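PDB 4FMV: glucuronoarabinoxylan endo-1,4-beta-xylanase from Clostridium papyrosolvens, which probably hydrolyses internal beta-1,4 linkages of xylan, this chain being the family 30 glycoside hydrolase part of a longer protein. Local coordinates for residues 17-22 with 285-290; 31-36 with 266-271; 71-76 with 81-86. All blocks are in the same frame, centred on the assembly; numbering follows the deposited sequence.

The three contacts form a triangle around the closure of a (beta/alpha)8 barrel, where its first and last strands pair, their centres about 13 to 14 Å apart. Contact 1 backs strand 11-22 with helix 282-291, contact 3 backs strand 82-86 with helix 67-78, and contact 2 joins helix 31-40 to the loop following strand 261-266. Contacts 1 and 2 meet where A21 CB lies 3.7 Å from I267 CG1. M34 links contacts 2 and 3, its CE 3.7 Å from N72 O, and R17 CD reaches I82 CD1 at 3.7 Å between contacts 1 and 3. S22, S86 and the 266-271 loop mark the C-terminal end of the strands, where enzymes of this fold carry the active site.

Contact 1: 17-22 with 285-290; sequences RGFGAS and YVLGQF
One face of the F19 ring is covered by the F290 methylene: CB sits over the ring centre, 3.8 Å from the centroid and only 12° off the normal, a clean CH-pi contact. The same carbon is 3.7 Å from F19 CE2. The F290 ring itself goes past. Its CG is anti to its own carbonyl carbon (chi1 -67°), which carries the ring beyond F19; the two aromatic planes are inclined at 34° with centroids 5.7 Å apart, neither a stack nor a T-shaped pair. L287 comes to F19 obliquely, its CD1 4.2 Å from F19 CB. The other methyl of this leucine, CD2, presses on the backbone at 3.1 Å from G20 O, a short approach for carbon and oxygen.

Strand 18-22 and helix 285-290 run nearly antiparallel, with their axes 8.5 Å apart at closest approach. Y262 of the neighbouring strand touches both F19 and L287, and I250 of helix 240-255 touches L287 and F290. F290 also rests on I381 of strand 380-387.

The strand spends its backbone bonds on other partners, G20 with Y264 and F19 with S44 among them. The contact with the helix is almost wholly apolar, G20 O being the polar atom that a methyl touches: methyl, methylene and ring surfaces are buried together, with shape and dispersion doing the work and the CH-pi approach giving it some directionality.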
ATOM      1  N   ARG A  17      -4.418  -5.443  -5.888  1.00 12.06           N
ATOM      2  CA  ARG A  17      -3.981  -4.336  -6.719  1.00  8.27           C
ATOM      3  C   ARG A  17      -2.445  -4.282  -6.797  1.00 12.34           C
ATOM      4  O   ARG A  17      -1.879  -3.998  -7.856  1.00 10.70           O
ATOM      5  CB  ARG A  17      -4.556  -3.008  -6.217  1.00 10.10           C
ATOM      6  CG  ARG A  17      -4.159  -1.769  -7.049  1.00 12.09           C
ATOM      7  CD  ARG A  17      -4.570  -1.927  -8.506  1.00 17.33           C
ATOM      8  NE  ARG A  17      -5.913  -2.474  -8.574  1.00 21.48           N
ATOM      9  CZ  ARG A  17      -6.427  -3.074  -9.636  1.00 26.83           C
ATOM     10  NH1 ARG A  17      -5.714  -3.196 -10.749  1.00 27.95           N
ATOM     11  NH2 ARG A  17      -7.658  -3.551  -9.582  1.00 29.41           N
ATOM     12  N   GLY A  18      -1.776  -4.554  -5.677  1.00 10.21           N
ATOM     13  CA  GLY A  18      -0.324  -4.570  -5.678  1.00 11.47           C
ATOM     14  C   GLY A  18       0.305  -4.176  -4.361  1.00 12.19           C
ATOM     15  O   GLY A  18      -0.373  -4.121  -3.326  1.00 10.41           O
ATOM     16  N   PHE A  19       1.612  -3.914  -4.402  1.00  9.76           N
ATOM     17  CA  PHE A  19       2.409  -3.642  -3.206  1.00  8.96           C
ATOM     18  C   PHE A  19       3.508  -2.705  -3.635  1.00  8.68           C
ATOM     19  O   PHE A  19       3.945  -2.765  -4.770  1.00  9.59           O
ATOM     20  CB  PHE A  19       3.075  -4.924  -2.673  1.00 11.54           C
ATOM     21  CG  PHE A  19       2.099  -5.999  -2.277  1.00  9.35           C
ATOM     22  CD1 PHE A  19       1.628  -6.892  -3.220  1.00  7.77           C
ATOM     23  CD2 PHE A  19       1.660  -6.108  -0.959  1.00  7.68           C
ATOM     24  CE1 PHE A  19       0.722  -7.881  -2.871  1.00 10.49           C
ATOM     25  CE2 PHE A  19       0.750  -7.076  -0.596  1.00 10.01           C
ATOM     26  CZ  PHE A  19       0.277  -7.970  -1.551  1.00 11.76           C
ATOM     27  N   GLY A  20       3.990  -1.854  -2.744  1.00 10.80           N
ATOM     28  CA  GLY A  20       4.947  -0.846  -3.177  1.00 10.36           C
ATOM     29  C   GLY A  20       5.420   0.026  -2.037  1.00 10.94           C
ATOM     30  O   GLY A  20       5.354  -0.369  -0.872  1.00 10.02           O
ATOM     31  N   ALA A  21       5.897   1.220  -2.388  1.00  8.13           N
ATOM     32  CA  ALA A  21       6.497   2.138  -1.433  1.00  7.66           C
ATOM     33  C   ALA A  21       6.320   3.563  -1.944  1.00  6.75           C
ATOM     34  O   ALA A  21       5.642   3.792  -2.952  1.00  8.62           O
ATOM     35  CB  ALA A  21       7.991   1.801  -1.265  1.00  7.57           C
ATOM     36  N   SER A  22       6.954   4.526  -1.288  1.00  6.64           N
ATOM     37  CA  SER A  22       6.793   5.910  -1.701  1.00  8.58           C
ATOM     38  C   SER A  22       8.124   6.580  -2.050  1.00  7.95           C
ATOM     39  O   SER A  22       9.130   6.360  -1.388  1.00  9.10           O
ATOM     40  CB  SER A  22       6.076   6.708  -0.605  1.00 10.64           C
ATOM     41  OG  SER A  22       5.931   8.069  -0.979  1.00  8.25           O
ATOM     42  N   TYR A 285      12.853  -6.703   1.312  1.00 10.25           N
ATOM     43  CA  TYR A 285      12.654  -8.105   0.949  1.00 10.84           C
ATOM     44  C   TYR A 285      11.415  -8.701   1.637  1.00 12.99           C
ATOM     45  O   TYR A 285      10.694  -9.500   1.033  1.00  9.80           O
ATOM     46  CB  TYR A 285      13.894  -8.919   1.278  1.00 10.38           C
ATOM     47  CG  TYR A 285      15.126  -8.491   0.497  1.00 10.14           C
ATOM     48  CD1 TYR A 285      15.378  -9.004  -0.771  1.00 11.10           C
ATOM     49  CD2 TYR A 285      16.023  -7.570   1.018  1.00  8.62           C
ATOM     50  CE1 TYR A 285      16.505  -8.624  -1.494  1.00 12.50           C
ATOM     51  CE2 TYR A 285      17.169  -7.177   0.296  1.00 12.06           C
ATOM     52  CZ  TYR A 285      17.393  -7.704  -0.958  1.00 13.25           C
ATOM     53  OH  TYR A 285      18.505  -7.344  -1.684  1.00 17.63           O
ATOM     54  N   VAL A 286      11.149  -8.296   2.879  1.00 11.05           N
ATOM     55  CA  VAL A 286       9.894  -8.687   3.529  1.00 10.56           C
ATOM     56  C   VAL A 286       8.713  -8.304   2.625  1.00 10.57           C
ATOM     57  O   VAL A 286       7.843  -9.129   2.342  1.00 10.92           O
ATOM     58  CB  VAL A 286       9.699  -8.009   4.894  1.00  7.82           C
ATOM     59  CG1 VAL A 286       8.236  -8.266   5.418  1.00  8.03           C
ATOM     60  CG2 VAL A 286      10.752  -8.488   5.899  1.00  5.95           C
ATOM     61  N   LEU A 287       8.678  -7.056   2.167  1.00  9.86           N
ATOM     62  CA  LEU A 287       7.593  -6.628   1.287  1.00 10.10           C
ATOM     63  C   LEU A 287       7.639  -7.377  -0.041  1.00 12.21           C
ATOM     64  O   LEU A 287       6.593  -7.699  -0.621  1.00 12.37           O
ATOM     65  CB  LEU A 287       7.600  -5.110   1.077  1.00 11.89           C
ATOM     66  CG  LEU A 287       6.467  -4.503   0.249  1.00 10.57           C
ATOM     67  CD1 LEU A 287       5.128  -4.731   0.946  1.00  7.53           C
ATOM     68  CD2 LEU A 287       6.696  -3.003   0.047  1.00 11.48           C
ATOM     69  N   GLY A 288       8.848  -7.666  -0.522  1.00 12.93           N
ATOM     70  CA  GLY A 288       9.017  -8.413  -1.761  1.00 12.95           C
ATOM     71  C   GLY A 288       8.473  -9.840  -1.751  1.00 12.78           C
ATOM     72  O   GLY A 288       8.109 -10.378  -2.806  1.00 10.53           O
ATOM     73  N   GLN A 289       8.449 -10.474  -0.576  1.00  9.86           N
ATOM     74  CA  GLN A 289       7.859 -11.805  -0.420  1.00  9.84           C
ATOM     75  C   GLN A 289       6.411 -11.798  -0.884  1.00 12.36           C
ATOM     76  O   GLN A 289       5.859 -12.842  -1.285  1.00 12.75           O
ATOM     77  CB  GLN A 289       7.895 -12.230   1.052  1.00  9.36           C
ATOM     78  CG  GLN A 289       9.293 -12.393   1.644  1.00  7.58           C
ATOM     79  CD  GLN A 289       9.994 -13.664   1.225  1.00 10.18           C
ATOM     80  OE1 GLN A 289      11.211 -13.779   1.362  1.00 12.78           O
ATOM     81  NE2 GLN A 289       9.235 -14.636   0.724  1.00  8.91           N
ATOM     82  N   PHE A 290       5.794 -10.617  -0.792  1.00 12.93           N
ATOM     83  CA  PHE A 290       4.451 -10.364  -1.325  1.00  7.51           C
ATOM     84  C   PHE A 290       4.514  -9.860  -2.758  1.00  8.21           C
ATOM     85  O   PHE A 290       3.932 -10.487  -3.659  1.00  9.26           O
ATOM     86  CB  PHE A 290       3.668  -9.383  -0.444  1.00  8.37           C
ATOM     87  CG  PHE A 290       3.328  -9.935   0.931  1.00 11.10           C
ATOM     88  CD1 PHE A 290       4.199  -9.768   1.997  1.00  8.54           C
ATOM     89  CD2 PHE A 290       2.141 -10.627   1.142  1.00 10.05           C
ATOM     90  CE1 PHE A 290       3.893 -10.290   3.257  1.00 10.45           C
ATOM     91  CE2 PHE A 290       1.817 -11.140   2.398  1.00 11.34           C
ATOM     92  CZ  PHE A 290       2.696 -10.972   3.459  1.00  9.99           C
TER

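Contact 2: 31-36 with 266-271; sequences DYVMNS and WITWPN
V33 and I267 pass each other in opposite directions, each offering one methyl: V33 CG1 and I267 CG2 meet at 3.8 Å. Both of these branches are anti to their own backbone N, which for V33 means chi1 169° and brings CG1 forward from the helix to the loop. T268 adds a second methyl to the same target, its CG2 4.2 Å from V33 CG1, so the valine branch faces two successive loop residues. M34, one position on, approaches more loosely from beside the valine: its SD is 4.5 Å from I267 CD1, and it packs on K75 and A76 of helix 67-78 as well.

Helix 31-40 follows the first strand of the (beta/alpha)8 barrel, 11-22, and the 266-271 loop leaves the eighth, 261-266. Because these two strands pair in parallel where the barrel closes, the contact brings the first helix against the chain emerging from the last strand.

On either side of I267 and T268 the chain braces itself: W266, at the end of the strand, overlaps W269. W266 CH2 lies 3.7 Å above the plane of the W269 ring, over its centre, while W269 CD1 lies over a face of W266 near the rim. W266 NE1 donates to N271 OD1 at 2.9 Å. That bond is fairly straight (164°) and keeps close to the indole plane, although the donor stands 36° out of the amide carbonyl plane. R283 NH1 binds P270 O, and Y264 OH binds N271 O.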
ATOM      1  N   ASP A  31      18.186   4.978 -11.133  1.00 11.52           N
ATOM      2  CA  ASP A  31      17.750   3.765 -11.805  1.00 14.11           C
ATOM      3  C   ASP A  31      18.103   2.556 -10.951  1.00 12.97           C
ATOM      4  O   ASP A  31      17.333   1.612 -10.871  1.00 14.11           O
ATOM      5  CB  ASP A  31      18.405   3.608 -13.181  1.00 20.31           C
ATOM      6  CG  ASP A  31      17.559   4.187 -14.303  1.00 23.76           C
ATOM      7  OD1 ASP A  31      16.320   4.005 -14.297  1.00 21.55           O
ATOM      8  OD2 ASP A  31      18.145   4.832 -15.187  1.00 24.69           O
ATOM      9  N   TYR A  32      19.277   2.578 -10.321  1.00 10.77           N
ATOM     10  CA  TYR A  32      19.727   1.428  -9.536  1.00 12.78           C
ATOM     11  C   TYR A  32      18.676   1.033  -8.480  1.00 13.25           C
ATOM     12  O   TYR A  32      18.285  -0.141  -8.336  1.00 10.82           O
ATOM     13  CB  TYR A  32      21.051   1.777  -8.838  1.00 14.62           C
ATOM     14  CG  TYR A  32      21.733   0.627  -8.127  1.00 17.72           C
ATOM     15  CD1 TYR A  32      21.377  -0.696  -8.380  1.00 16.34           C
ATOM     16  CD2 TYR A  32      22.755   0.867  -7.207  1.00 16.04           C
ATOM     17  CE1 TYR A  32      22.024  -1.747  -7.746  1.00 16.04           C
ATOM     18  CE2 TYR A  32      23.394  -0.173  -6.564  1.00 15.84           C
ATOM     19  CZ  TYR A  32      23.028  -1.480  -6.838  1.00 16.86           C
ATOM     20  OH  TYR A  32      23.677  -2.507  -6.189  1.00 16.34           O
ATOM     21  N   VAL A  33      18.238   2.012  -7.713  1.00 10.26           N
ATOM     22  CA  VAL A  33      17.305   1.726  -6.625  1.00  9.79           C
ATOM     23  C   VAL A  33      15.924   1.302  -7.141  1.00 12.47           C
ATOM     24  O   VAL A  33      15.331   0.347  -6.632  1.00 13.17           O
ATOM     25  CB  VAL A  33      17.198   2.923  -5.694  1.00  8.90           C
ATOM     26  CG1 VAL A  33      16.025   2.737  -4.704  1.00  7.25           C
ATOM     27  CG2 VAL A  33      18.528   3.096  -4.957  1.00  8.74           C
ATOM     28  N   MET A  34      15.421   2.002  -8.159  1.00 13.33           N
ATOM     29  CA  MET A  34      14.146   1.639  -8.799  1.00 11.81           C
ATOM     30  C   MET A  34      14.204   0.260  -9.467  1.00 11.65           C
ATOM     31  O   MET A  34      13.227  -0.503  -9.420  1.00 12.01           O
ATOM     32  CB  MET A  34      13.711   2.716  -9.804  1.00  9.89           C
ATOM     33  CG  MET A  34      13.455   4.070  -9.139  1.00  8.72           C
ATOM     34  SD  MET A  34      12.227   3.994  -7.778  1.00 13.57           S
ATOM     35  CE  MET A  34      10.710   3.917  -8.742  1.00  8.63           C
ATOM     36  N   ASN A  35      15.353  -0.072 -10.064  1.00 10.89           N
ATOM     37  CA  ASN A  35      15.537  -1.399 -10.683  1.00 14.02           C
ATOM     38  C   ASN A  35      15.559  -2.503  -9.646  1.00 12.57           C
ATOM     39  O   ASN A  35      15.032  -3.595  -9.876  1.00 13.04           O
ATOM     40  CB  ASN A  35      16.811  -1.461 -11.551  1.00 15.48           C
ATOM     41  CG  ASN A  35      16.707  -0.612 -12.809  1.00 16.63           C
ATOM     42  OD1 ASN A  35      15.612  -0.204 -13.210  1.00 18.16           O
ATOM     43  ND2 ASN A  35      17.859  -0.337 -13.443  1.00 16.18           N
ATOM     44  N   SER A  36      16.154  -2.218  -8.490  1.00 11.55           N
ATOM     45  CA  SER A  36      16.177  -3.197  -7.405  1.00 10.28           C
ATOM     46  C   SER A  36      14.771  -3.419  -6.852  1.00 10.77           C
ATOM     47  O   SER A  36      14.342  -4.559  -6.661  1.00 12.71           O
ATOM     48  CB  SER A  36      17.118  -2.751  -6.279  1.00  9.83           C
ATOM     49  OG  SER A  36      18.479  -2.745  -6.698  1.00 10.92           O
ATOM     50  N   TRP A 266       8.434   5.941   2.672  1.00  8.21           N
ATOM     51  CA  TRP A 266       9.454   6.371   1.727  1.00  6.35           C
ATOM     52  C   TRP A 266      10.686   5.475   1.544  1.00 11.24           C
ATOM     53  O   TRP A 266      11.052   4.668   2.417  1.00  9.68           O
ATOM     54  CB  TRP A 266       9.868   7.828   2.027  1.00  7.35           C
ATOM     55  CG  TRP A 266      10.413   8.079   3.408  1.00 10.75           C
ATOM     56  CD1 TRP A 266      10.771   7.144   4.356  1.00 12.66           C
ATOM     57  CD2 TRP A 266      10.645   9.363   4.007  1.00 13.96           C
ATOM     58  NE1 TRP A 266      11.222   7.775   5.499  1.00 12.79           N
ATOM     59  CE2 TRP A 266      11.150   9.135   5.312  1.00 14.37           C
ATOM     60  CE3 TRP A 266      10.476  10.679   3.566  1.00 15.90           C
ATOM     61  CZ2 TRP A 266      11.493  10.176   6.168  1.00 14.53           C
ATOM     62  CZ3 TRP A 266      10.811  11.720   4.423  1.00 17.32           C
ATOM     63  CH2 TRP A 266      11.321  11.461   5.709  1.00 17.35           C
ATOM     64  N   ILE A 267      11.324   5.618   0.379  1.00 10.59           N
ATOM     65  CA  ILE A 267      12.332   4.659  -0.039  1.00 10.03           C
ATOM     66  C   ILE A 267      13.743   4.939   0.470  1.00 11.65           C
ATOM     67  O   ILE A 267      14.276   4.121   1.228  1.00 13.26           O
ATOM     68  CB  ILE A 267      12.365   4.432  -1.569  1.00 11.18           C
ATOM     69  CG1 ILE A 267      11.067   3.759  -2.038  1.00  8.14           C
ATOM     70  CG2 ILE A 267      13.557   3.567  -1.926  1.00  6.66           C
ATOM     71  CD1 ILE A 267      10.744   4.012  -3.528  1.00  6.54           C
ATOM     72  N   THR A 268      14.384   6.046   0.104  1.00 10.12           N
ATOM     73  CA  THR A 268      15.786   6.031   0.503  1.00  9.88           C
ATOM     74  C   THR A 268      15.959   6.868   1.758  1.00  8.85           C
ATOM     75  O   THR A 268      16.523   7.957   1.733  1.00 10.29           O
ATOM     76  CB  THR A 268      16.572   6.719  -0.644  1.00 15.95           C
ATOM     77  OG1 THR A 268      15.882   7.922  -1.032  1.00 10.95           O
ATOM     78  CG2 THR A 268      16.615   5.802  -1.886  1.00 12.52           C
ATOM     79  N   TRP A 269      15.749   6.177   2.867  1.00 10.25           N
ATOM     80  CA  TRP A 269      15.773   6.731   4.220  1.00 12.82           C
ATOM     81  C   TRP A 269      16.107   5.575   5.152  1.00 13.73           C
ATOM     82  O   TRP A 269      15.794   4.442   4.813  1.00 17.29           O
ATOM     83  CB  TRP A 269      14.414   7.337   4.550  1.00 11.54           C
ATOM     84  CG  TRP A 269      14.137   8.591   3.771  1.00 15.22           C
ATOM     85  CD1 TRP A 269      13.506   8.697   2.560  1.00 16.47           C
ATOM     86  CD2 TRP A 269      14.485   9.923   4.159  1.00 17.88           C
ATOM     87  NE1 TRP A 269      13.450  10.018   2.167  1.00 18.19           N
ATOM     88  CE2 TRP A 269      14.030  10.791   3.138  1.00 18.93           C
ATOM     89  CE3 TRP A 269      15.134  10.469   5.274  1.00 19.97           C
ATOM     90  CZ2 TRP A 269      14.210  12.168   3.199  1.00 19.90           C
ATOM     91  CZ3 TRP A 269      15.314  11.842   5.328  1.00 22.83           C
ATOM     92  CH2 TRP A 269      14.852  12.674   4.300  1.00 22.19           C
ATOM     93  N   PRO A 270      16.677   5.848   6.333  1.00 14.26           N
ATOM     94  CA  PRO A 270      16.973   4.791   7.314  1.00 15.86           C
ATOM     95  C   PRO A 270      15.749   3.990   7.789  1.00 16.49           C
ATOM     96  O   PRO A 270      15.872   2.782   8.011  1.00 14.42           O
ATOM     97  CB  PRO A 270      17.558   5.571   8.490  1.00 18.29           C
ATOM     98  CG  PRO A 270      18.195   6.789   7.845  1.00 19.39           C
ATOM     99  CD  PRO A 270      17.269   7.147   6.717  1.00 17.71           C
ATOM    100  N   ASN A 271      14.598   4.641   7.955  1.00 13.81           N
ATOM    101  CA  ASN A 271      13.371   3.907   8.297  1.00 13.43           C
ATOM    102  C   ASN A 271      12.661   3.489   7.015  1.00 12.08           C
ATOM    103  O   ASN A 271      11.530   2.988   7.045  1.00 11.09           O
ATOM    104  CB  ASN A 271      12.444   4.709   9.217  1.00 12.87           C
ATOM    105  CG  ASN A 271      12.006   6.023   8.612  1.00 14.77           C
ATOM    106  OD1 ASN A 271      12.668   6.560   7.727  1.00 14.09           O
ATOM    107  ND2 ASN A 271      10.882   6.556   9.093  1.00 17.40           N
TER

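Contact 3: 71-76 with 81-86; sequences ANAKKA and AIVFAS
A76 and A81 meet at the tight end of this contact, where the backbone comes round from the helix to the strand. A81 N donates to A76 O at 3.1 Å with an N-H...O angle of 155°, although the donor stands well above the carbonyl plane, 41° out of it. The A81 methyl crowds the same oxygen, CB to A76 O being 3.4 Å, and meets A76 CB at 4.0 Å. Small side chains permit the closeness, with the two CA atoms 5.3 Å apart.

One helical turn back the gap is wider, 6.4 Å between the CA atoms of A73 and V83, and valine fills it. Its CG1, anti to the backbone N (chi1 -176°), reaches A73 CB at 4.0 Å, while CG2 lies beside A73 O. That carbonyl accepts a hydrogen bond from S77 OG. The neighbouring strand 45-49 adds to this packing, L46 touching A76 and L48 touching V83.

The outer side of the helix is looser. K74 points away from the strand, extended and exposed, and K75, partly exposed, lies along D31 and M34 of helix 31-40. By contrast N72, near the N-terminal end of 71-76, is buried, its amide bonded to the backbone of G27 and I29.

Strand 45-49, helix 67-78 and strand 82-86 form a right-handed beta-alpha-beta unit, the repeating element of the (beta/alpha)8 barrel, with the helix packed outside the parallel strands and returning through a short turn.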
ATOM      1  N   ALA A  71      10.021  11.838 -12.735  1.00 11.67           N
ATOM      2  CA  ALA A  71      11.075  10.899 -13.077  1.00 11.91           C
ATOM      3  C   ALA A  71      10.891   9.578 -12.313  1.00  9.66           C
ATOM      4  O   ALA A  71      11.086   8.490 -12.868  1.00  7.90           O
ATOM      5  CB  ALA A  71      12.468  11.518 -12.815  1.00 12.69           C
ATOM      6  N   ASN A  72      10.521   9.680 -11.040  1.00 11.34           N
ATOM      7  CA  ASN A  72      10.248   8.509 -10.216  1.00 10.59           C
ATOM      8  C   ASN A  72       9.099   7.695 -10.800  1.00 12.33           C
ATOM      9  O   ASN A  72       9.195   6.484 -10.963  1.00 14.99           O
ATOM     10  CB  ASN A  72       9.954   8.949  -8.776  1.00  7.37           C
ATOM     11  CG  ASN A  72      11.175   9.593  -8.111  1.00 11.53           C
ATOM     12  OD1 ASN A  72      12.314   9.267  -8.455  1.00 10.00           O
ATOM     13  ND2 ASN A  72      10.943  10.515  -7.173  1.00  9.70           N
ATOM     14  N   ALA A  73       8.027   8.395 -11.148  1.00 12.14           N
ATOM     15  CA  ALA A  73       6.861   7.799 -11.782  1.00 11.36           C
ATOM     16  C   ALA A  73       7.225   7.067 -13.063  1.00 11.41           C
ATOM     17  O   ALA A  73       6.763   5.948 -13.297  1.00 11.04           O
ATOM     18  CB  ALA A  73       5.812   8.889 -12.070  1.00 10.88           C
ATOM     19  N   LYS A  74       8.062   7.685 -13.902  1.00  9.98           N
ATOM     20  CA  LYS A  74       8.445   7.034 -15.156  1.00  9.56           C
ATOM     21  C   LYS A  74       9.228   5.744 -14.921  1.00 10.04           C
ATOM     22  O   LYS A  74       9.053   4.773 -15.657  1.00 11.74           O
ATOM     23  CB  LYS A  74       9.234   7.981 -16.064  1.00 10.69           C
ATOM     24  CG  LYS A  74       8.407   9.121 -16.688  1.00 10.87           C
ATOM     25  CD  LYS A  74       9.289   9.952 -17.627  1.00 14.40           C
ATOM     26  CE  LYS A  74       8.517  11.022 -18.384  1.00 20.04           C
ATOM     27  NZ  LYS A  74       9.380  11.687 -19.456  1.00 21.93           N
ATOM     28  N   LYS A  75      10.095   5.724 -13.907  1.00  8.92           N
ATOM     29  CA  LYS A  75      10.857   4.505 -13.621  1.00 13.14           C
ATOM     30  C   LYS A  75       9.957   3.368 -13.115  1.00 10.71           C
ATOM     31  O   LYS A  75      10.101   2.211 -13.534  1.00 13.06           O
ATOM     32  CB  LYS A  75      12.012   4.782 -12.647  1.00 12.13           C
ATOM     33  CG  LYS A  75      13.137   5.608 -13.276  1.00 10.80           C
ATOM     34  CD  LYS A  75      14.198   5.945 -12.268  1.00 10.59           C
ATOM     35  CE  LYS A  75      15.289   6.863 -12.867  1.00 12.08           C
ATOM     36  NZ  LYS A  75      14.759   8.185 -13.253  1.00 13.46           N
ATOM     37  N   ALA A  76       9.032   3.702 -12.225  1.00  7.73           N
ATOM     38  CA  ALA A  76       8.087   2.720 -11.712  1.00  9.39           C
ATOM     39  C   ALA A  76       7.211   2.184 -12.843  1.00 12.87           C
ATOM     40  O   ALA A  76       7.027   0.974 -12.966  1.00 14.91           O
ATOM     41  CB  ALA A  76       7.225   3.316 -10.565  1.00  5.00           C
ATOM     42  N   ALA A  81       4.584  -0.874 -12.684  1.00  9.56           N
ATOM     43  CA  ALA A  81       3.858  -0.402 -11.490  1.00  9.69           C
ATOM     44  C   ALA A  81       2.828   0.647 -11.843  1.00 12.14           C
ATOM     45  O   ALA A  81       2.984   1.361 -12.839  1.00 13.73           O
ATOM     46  CB  ALA A  81       4.821   0.169 -10.443  1.00 10.28           C
ATOM     47  N   ILE A  82       1.783   0.773 -11.025  1.00  8.58           N
ATOM     48  CA  ILE A  82       0.900   1.911 -11.192  1.00  7.35           C
ATOM     49  C   ILE A  82       1.430   2.985 -10.259  1.00  8.32           C
ATOM     50  O   ILE A  82       2.277   2.701  -9.407  1.00  9.94           O
ATOM     51  CB  ILE A  82      -0.557   1.569 -10.798  1.00  8.70           C
ATOM     52  CG1 ILE A  82      -0.622   1.099  -9.341  1.00  8.10           C
ATOM     53  CG2 ILE A  82      -1.145   0.527 -11.763  1.00 10.15           C
ATOM     54  CD1 ILE A  82      -2.025   0.690  -8.873  1.00  9.26           C
ATOM     55  N   VAL A  83       0.858   4.180 -10.336  1.00  7.13           N
ATOM     56  CA  VAL A  83       1.398   5.330  -9.604  1.00  8.91           C
ATOM     57  C   VAL A  83       0.259   6.150  -9.052  1.00  8.82           C
ATOM     58  O   VAL A  83      -0.691   6.450  -9.776  1.00  9.15           O
ATOM     59  CB  VAL A  83       2.238   6.268 -10.544  1.00  8.94           C
ATOM     60  CG1 VAL A  83       2.855   7.397  -9.753  1.00  7.21           C
ATOM     61  CG2 VAL A  83       3.302   5.489 -11.288  1.00  6.96           C
ATOM     62  N   PHE A  84       0.340   6.515  -7.779  1.00  8.44           N
ATOM     63  CA  PHE A  84      -0.619   7.461  -7.216  1.00  8.17           C
ATOM     64  C   PHE A  84       0.110   8.558  -6.461  1.00  9.16           C
ATOM     65  O   PHE A  84       1.320   8.460  -6.250  1.00 10.19           O
ATOM     66  CB  PHE A  84      -1.693   6.782  -6.356  1.00  8.44           C
ATOM     67  CG  PHE A  84      -1.210   6.307  -4.993  1.00  8.75           C
ATOM     68  CD1 PHE A  84      -0.456   5.143  -4.869  1.00  7.66           C
ATOM     69  CD2 PHE A  84      -1.571   6.985  -3.841  1.00 11.04           C
ATOM     70  CE1 PHE A  84      -0.057   4.682  -3.621  1.00  6.17           C
ATOM     71  CE2 PHE A  84      -1.192   6.530  -2.584  1.00 10.53           C
ATOM     72  CZ  PHE A  84      -0.420   5.377  -2.473  1.00  9.44           C
ATOM     73  N   ALA A  85      -0.615   9.617  -6.101  1.00 11.51           N
ATOM     74  CA  ALA A  85      -0.014  10.804  -5.486  1.00 11.26           C
ATOM     75  C   ALA A  85      -0.831  11.296  -4.300  1.00 10.34           C
ATOM     76  O   ALA A  85      -2.068  11.313  -4.377  1.00  9.94           O
ATOM     77  CB  ALA A  85       0.115  11.927  -6.534  1.00 10.47           C
ATOM     78  N   SER A  86      -0.154  11.692  -3.213  1.00  8.17           N
ATOM     79  CA  SER A  86      -0.836  12.313  -2.058  1.00  4.55           C
ATOM     80  C   SER A  86      -0.190  13.675  -1.774  1.00  8.22           C
ATOM     81  O   SER A  86       1.052  13.796  -1.829  1.00 10.14           O
ATOM     82  CB  SER A  86      -0.604  11.443  -0.814  1.00  4.73           C
ATOM     83  OG  SER A  86      -1.017  10.088  -0.991  1.00  7.83           O
TER